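Local atomic coordinates of proteasome protein (PDB entry 2P90), a protein that is of unknown function but belongs to the PAC2 family, a kinship that may link it to proteasome assembly chaperones. Residues B[219-222]-B[226-229]; B[154-159]-B[179-184]. All coordinates share one frame; numbering follows the deposited sequence.

Contact 1 of 2, residues B[219-222]-B[226-229]; sequences QSIA and DLNL
The carbonyl oxygen of Ala-222 and the backbone N-H of Leu-227 close off the end of helix 211-225, a clear example of how a chain leaves a helix. Leu-227 N lies 2.8 Å from Ala-222 O in a nearly straight bond (169° at the hydrogen), and it approaches in the carbonyl plane, on a lone pair. The bond links residues five positions apart, and Asp-226, just before the donor, is the first residue to abandon helical angles, with phi at +56°. Together they give the 6→1 bond and positive-phi residue of a Schellman motif.

Apolar groups follow the turn. Leu-227 sets its CB 4.0 Å from Ala-222 CA, and its CD1 reaches back to Ile-221 CG2 at 3.7 Å, the two side chains meeting at a slant. With CG2 anti to the backbone N and CG1 beside it (chi1 -73°), the CG2 methyl is the branch of Ile-221 that meets Leu-227. Further along, Leu-229 CD1 rests on Ala-222 CB at 3.9 Å, and the same CB touches Leu-227 O at 3.3 Å.

Asp-226 O receives Lys-102 NZ, and Asn-228 bonds to Asp-98 and Asn-99, fastening the exit to the turn between strands 92-97 and 103-108. Leu-229 packs on Leu-53, between helix 41-52 and strand 54-61, as the chain heads for helix 232-250.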
ATOM      1  N   GLN B 219      21.406 -20.069  15.689  1.00 49.31           N
ATOM      2  CA  GLN B 219      22.220 -21.272  15.778  1.00 50.37           C
ATOM      3  C   GLN B 219      22.235 -22.060  14.462  1.00 50.08           C
ATOM      4  O   GLN B 219      23.221 -22.710  14.142  1.00 49.27           O
ATOM      5  CB  GLN B 219      21.942 -22.113  17.066  1.00 50.33           C
ATOM      6  CG  GLN B 219      20.572 -22.758  17.234  1.00 51.34           C
ATOM      7  CD  GLN B 219      20.194 -23.016  18.727  1.00 52.82           C
ATOM      8  OE1 GLN B 219      20.986 -22.784  19.660  1.00 55.75           O
ATOM      9  NE2 GLN B 219      18.962 -23.486  18.944  1.00 55.76           N
ATOM     10  N   SER B 220      21.178 -21.938  13.658  1.00 50.85           N
ATOM     11  CA  SER B 220      21.198 -22.552  12.325  1.00 51.09           C
ATOM     12  C   SER B 220      22.236 -21.869  11.423  1.00 51.42           C
ATOM     13  O   SER B 220      22.912 -22.516  10.627  1.00 51.37           O
ATOM     14  CB  SER B 220      19.820 -22.521  11.677  1.00 50.45           C
ATOM     15  OG  SER B 220      18.864 -23.080  12.546  1.00 50.30           O
ATOM     16  N   ILE B 221      22.343 -20.558  11.574  1.00 51.66           N
ATOM     17  CA  ILE B 221      23.328 -19.750  10.876  1.00 51.97           C
ATOM     18  C   ILE B 221      24.742 -20.024  11.390  1.00 52.15           C
ATOM     19  O   ILE B 221      25.651 -20.246  10.592  1.00 52.38           O
ATOM     20  CB  ILE B 221      22.989 -18.255  11.044  1.00 51.74           C
ATOM     21  CG1 ILE B 221      21.768 -17.890  10.204  1.00 51.49           C
ATOM     22  CG2 ILE B 221      24.172 -17.374  10.679  1.00 52.76           C
ATOM     23  CD1 ILE B 221      21.099 -16.663  10.726  1.00 52.13           C
ATOM     24  N   ALA B 222      24.931 -19.994  12.710  1.00 52.51           N
ATOM     25  CA  ALA B 222      26.230 -20.342  13.304  1.00 53.56           C
ATOM     26  C   ALA B 222      26.729 -21.709  12.799  1.00 54.47           C
ATOM     27  O   ALA B 222      27.891 -21.845  12.418  1.00 54.49           O
ATOM     28  CB  ALA B 222      26.170 -20.289  14.822  1.00 52.93           C
ATOM     29  N   ASP B 226      29.597 -21.712   9.902  1.00 57.74           N
ATOM     30  CA  ASP B 226      30.737 -21.898  10.798  1.00 57.78           C
ATOM     31  C   ASP B 226      31.076 -20.600  11.521  1.00 57.70           C
ATOM     32  O   ASP B 226      32.172 -20.041  11.351  1.00 57.31           O
ATOM     33  CB  ASP B 226      31.954 -22.465  10.028  1.00 58.51           C
ATOM     34  CG  ASP B 226      33.082 -22.971  10.954  1.00 60.11           C
ATOM     35  OD1 ASP B 226      32.818 -23.293  12.152  1.00 60.67           O
ATOM     36  OD2 ASP B 226      34.243 -23.041  10.468  1.00 60.64           O
ATOM     37  N   LEU B 227      30.119 -20.121  12.320  1.00 57.92           N
ATOM     38  CA  LEU B 227      30.269 -18.859  13.065  1.00 57.74           C
ATOM     39  C   LEU B 227      30.142 -19.096  14.563  1.00 57.40           C
ATOM     40  O   LEU B 227      29.411 -19.976  14.992  1.00 56.65           O
ATOM     41  CB  LEU B 227      29.234 -17.796  12.605  1.00 58.00           C
ATOM     42  CG  LEU B 227      29.144 -17.397  11.113  1.00 59.34           C
ATOM     43  CD1 LEU B 227      27.790 -16.699  10.756  1.00 60.70           C
ATOM     44  CD2 LEU B 227      30.342 -16.541  10.649  1.00 60.26           C
ATOM     45  N   ASN B 228      30.870 -18.300  15.344  1.00 57.51           N
ATOM     46  CA  ASN B 228      30.805 -18.346  16.801  1.00 57.84           C
ATOM     47  C   ASN B 228      30.047 -17.121  17.335  1.00 57.47           C
ATOM     48  O   ASN B 228      30.610 -16.023  17.451  1.00 57.31           O
ATOM     49  CB  ASN B 228      32.232 -18.508  17.408  1.00 57.66           C
ATOM     50  CG  ASN B 228      32.279 -18.369  18.965  1.00 58.81           C
ATOM     51  OD1 ASN B 228      31.253 -18.255  19.650  1.00 57.51           O
ATOM     52  ND2 ASN B 228      33.503 -18.372  19.512  1.00 59.06           N
ATOM     53  N   LEU B 229      28.777 -17.330  17.688  1.00 57.62           N
ATOM     54  CA  LEU B 229      27.879 -16.218  18.037  1.00 58.18           C
ATOM     55  C   LEU B 229      27.521 -16.085  19.528  1.00 58.52           C
ATOM     56  O   LEU B 229      27.150 -17.054  20.154  1.00 58.72           O
ATOM     57  CB  LEU B 229      26.612 -16.274  17.163  1.00 57.78           C
ATOM     58  CG  LEU B 229      26.848 -16.248  15.642  1.00 58.38           C
ATOM     59  CD1 LEU B 229      25.540 -16.409  14.866  1.00 58.44           C
ATOM     60  CD2 LEU B 229      27.581 -14.980  15.197  1.00 55.62           C
TER

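Contact 2 of 2, residues B[154-159]-B[179-184]; sequences TAHGNS and ASLMLE
Glu-184 OE2 is hydrogen-bonded by Tyr-139 OH on strand 134-143, and the edge of the His-156 ring comes close to it, CE1 to OE2 3.0 Å. The other carboxylate oxygen, OE1, also lies 3.0 Å from His-156 CE1, while His-156 ND1 is 3.2 Å from Glu-184 OE1. Carboxylate and imidazole planes are nearly parallel (2°), with the carboxylate beside the ring edge, slightly out of the ring plane, and straddling the CE1 corner. Two such short approaches to a carbon leave the flip of the ring uncertain at this resolution: turned over about CB-CG, the ring would put NE2 roughly at that corner, where a nitrogen would suit the carboxylate better.

The torsions explain the meeting. His-156 CG sits between the backbone N and the carbonyl carbon (chi1 59°), which swings the ring from the strand toward the helix. Glu-184 answers with an extended chain beyond CG (chi2 -165°) that carries its carboxylate across to the ring edge. Leu-181, one turn earlier on the helix, adds an apolar neighbour: its CD2 comes obliquely to His-156 CE1 at 4.0 Å.

Tyr-139 OH also bonds to Ser-180 OG, so one hydroxyl links two positions of helix 179-189. Val-83 of the second subunit packs on both His-156 and Leu-181, and Gly-157 makes backbone hydrogen bonds to that subunit; the contact thus borders the subunit interface.

In the fold, helix 179-189 lies on the path from strand 153-157 to strand 194-202, its antiparallel neighbour, and packs on strand 134-143. The His-156 ring and the Glu-184 carboxylate meet between this helix and strand 153-157, the outermost strand of the mixed sheet within this chain.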
ATOM      1  N   THR B 154      12.997 -25.350   8.964  1.00 49.91           N
ATOM      2  CA  THR B 154      13.035 -26.066   7.688  1.00 49.67           C
ATOM      3  C   THR B 154      13.831 -25.259   6.655  1.00 48.86           C
ATOM      4  O   THR B 154      13.983 -24.053   6.798  1.00 49.06           O
ATOM      5  CB  THR B 154      11.628 -26.420   7.178  1.00 49.21           C
ATOM      6  OG1 THR B 154      10.831 -25.255   7.171  1.00 50.24           O
ATOM      7  CG2 THR B 154      10.962 -27.433   8.087  1.00 50.78           C
ATOM      8  N   ALA B 155      14.359 -25.925   5.637  1.00 48.29           N
ATOM      9  CA  ALA B 155      15.210 -25.267   4.656  1.00 48.44           C
ATOM     10  C   ALA B 155      14.801 -25.583   3.221  1.00 49.00           C
ATOM     11  O   ALA B 155      14.217 -26.663   2.947  1.00 49.12           O
ATOM     12  CB  ALA B 155      16.700 -25.582   4.895  1.00 47.95           C
ATOM     13  N   HIS B 156      15.032 -24.598   2.336  1.00 48.53           N
ATOM     14  CA  HIS B 156      14.932 -24.774   0.895  1.00 48.24           C
ATOM     15  C   HIS B 156      16.092 -24.074   0.213  1.00 48.11           C
ATOM     16  O   HIS B 156      16.716 -23.185   0.786  1.00 48.25           O
ATOM     17  CB  HIS B 156      13.574 -24.328   0.340  1.00 48.63           C
ATOM     18  CG  HIS B 156      13.240 -22.888   0.598  1.00 50.18           C
ATOM     19  ND1 HIS B 156      13.816 -21.847  -0.104  1.00 51.52           N
ATOM     20  CD2 HIS B 156      12.367 -22.321   1.466  1.00 49.50           C
ATOM     21  CE1 HIS B 156      13.328 -20.701   0.343  1.00 51.79           C
ATOM     22  NE2 HIS B 156      12.458 -20.963   1.304  1.00 50.93           N
ATOM     23  N   GLY B 157      16.387 -24.475  -1.012  1.00 48.19           N
ATOM     24  CA  GLY B 157      17.544 -23.956  -1.715  1.00 49.48           C
ATOM     25  C   GLY B 157      18.472 -25.071  -2.206  1.00 50.94           C
ATOM     26  O   GLY B 157      18.059 -26.233  -2.314  1.00 50.44           O
ATOM     27  N   ASN B 158      19.720 -24.700  -2.506  1.00 51.93           N
ATOM     28  CA  ASN B 158      20.689 -25.600  -3.113  1.00 53.32           C
ATOM     29  C   ASN B 158      21.957 -25.758  -2.253  1.00 54.46           C
ATOM     30  O   ASN B 158      22.934 -26.362  -2.693  1.00 55.00           O
ATOM     31  CB  ASN B 158      21.025 -25.140  -4.550  1.00 52.68           C
ATOM     32  CG  ASN B 158      21.765 -23.794  -4.595  1.00 52.31           C
ATOM     33  OD1 ASN B 158      22.316 -23.330  -3.582  1.00 52.17           O
ATOM     34  ND2 ASN B 158      21.787 -23.167  -5.775  1.00 46.85           N
ATOM     35  N   SER B 159      21.925 -25.215  -1.034  1.00 55.43           N
ATOM     36  CA  SER B 159      23.023 -25.323  -0.077  1.00 56.06           C
ATOM     37  C   SER B 159      22.467 -25.695   1.315  1.00 57.05           C
ATOM     38  O   SER B 159      23.068 -25.408   2.359  1.00 56.20           O
ATOM     39  CB  SER B 159      23.817 -24.018  -0.028  1.00 55.99           C
ATOM     40  OG  SER B 159      22.979 -22.886   0.249  1.00 56.93           O
ATOM     41  N   ALA B 179      10.495 -10.220  -1.578  1.00 40.39           N
ATOM     42  CA  ALA B 179      11.691  -9.728  -2.195  1.00 40.36           C
ATOM     43  C   ALA B 179      12.809 -10.726  -2.011  1.00 40.83           C
ATOM     44  O   ALA B 179      13.608 -10.935  -2.930  1.00 41.84           O
ATOM     45  CB  ALA B 179      12.077  -8.380  -1.588  1.00 40.58           C
ATOM     46  N   SER B 180      12.883 -11.350  -0.834  1.00 40.83           N
ATOM     47  CA  SER B 180      13.912 -12.366  -0.622  1.00 41.24           C
ATOM     48  C   SER B 180      13.730 -13.653  -1.470  1.00 41.38           C
ATOM     49  O   SER B 180      14.728 -14.226  -1.902  1.00 39.76           O
ATOM     50  CB  SER B 180      14.048 -12.705   0.851  1.00 41.25           C
ATOM     51  OG  SER B 180      12.832 -13.234   1.334  1.00 42.85           O
ATOM     52  N   LEU B 181      12.482 -14.101  -1.672  1.00 41.07           N
ATOM     53  CA  LEU B 181      12.191 -15.257  -2.534  1.00 41.92           C
ATOM     54  C   LEU B 181      12.579 -14.975  -3.992  1.00 42.61           C
ATOM     55  O   LEU B 181      13.213 -15.817  -4.648  1.00 43.63           O
ATOM     56  CB  LEU B 181      10.729 -15.679  -2.432  1.00 41.51           C
ATOM     57  CG  LEU B 181      10.382 -16.388  -1.111  1.00 42.24           C
ATOM     58  CD1 LEU B 181       8.914 -16.382  -0.842  1.00 40.05           C
ATOM     59  CD2 LEU B 181      10.923 -17.836  -1.093  1.00 38.69           C
ATOM     60  N   MET B 182      12.271 -13.766  -4.471  1.00 42.73           N
ATOM     61  CA  MET B 182      12.718 -13.330  -5.799  1.00 41.50           C
ATOM     62  C   MET B 182      14.248 -13.384  -5.860  1.00 42.38           C
ATOM     63  O   MET B 182      14.824 -13.807  -6.865  1.00 43.38           O
ATOM     64  CB  MET B 182      12.216 -11.900  -6.143  1.00 40.56           C
ATOM     65  CG  MET B 182      12.557 -11.484  -7.601  1.00 40.41           C
ATOM     66  SD  MET B 182      11.971  -9.912  -8.306  1.00 37.18           S
ATOM     67  CE  MET B 182      10.226 -10.241  -8.378  1.00 35.91           C
ATOM     68  N   LEU B 183      14.908 -12.918  -4.804  1.00 42.40           N
ATOM     69  CA  LEU B 183      16.357 -12.868  -4.809  1.00 43.32           C
ATOM     70  C   LEU B 183      16.936 -14.298  -4.836  1.00 44.28           C
ATOM     71  O   LEU B 183      17.916 -14.572  -5.563  1.00 43.66           O
ATOM     72  CB  LEU B 183      16.867 -12.080  -3.610  1.00 42.45           C
ATOM     73  CG  LEU B 183      18.326 -12.218  -3.199  1.00 43.21           C
ATOM     74  CD1 LEU B 183      19.276 -11.682  -4.277  1.00 41.14           C
ATOM     75  CD2 LEU B 183      18.593 -11.552  -1.802  1.00 44.12           C
ATOM     76  N   GLU B 184      16.295 -15.190  -4.076  1.00 45.40           N
ATOM     77  CA  GLU B 184      16.644 -16.613  -4.050  1.00 48.16           C
ATOM     78  C   GLU B 184      16.570 -17.197  -5.438  1.00 49.04           C
ATOM     79  O   GLU B 184      17.543 -17.769  -5.893  1.00 50.17           O
ATOM     80  CB  GLU B 184      15.725 -17.423  -3.133  1.00 48.18           C
ATOM     81  CG  GLU B 184      15.987 -17.217  -1.668  1.00 49.01           C
ATOM     82  CD  GLU B 184      15.334 -18.289  -0.855  1.00 53.17           C
ATOM     83  OE1 GLU B 184      15.680 -19.484  -1.092  1.00 59.66           O
ATOM     84  OE2 GLU B 184      14.510 -17.962   0.024  1.00 49.87           O
TER

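Contacts 1 and 2 follow each other along the chain without touching: their centres are 18 Å apart and their nearest atoms about 7 Å. What joins them is strand 194-202. Helix 179-189 of contact 2 runs on into it, strand 153-157 pairs with it, and the chain then continues to helix 211-225, whose end contact 1 closes. The two differ in kind. The 219-222/226-229 pair is a local helix ending, met by no other subunit of the assembly, whereas the 154-159/179-184 pair brings together elements distant in sequence beside a neighbouring subunit. Both belong to the PAC2 family region; no active site or ligand is established for either.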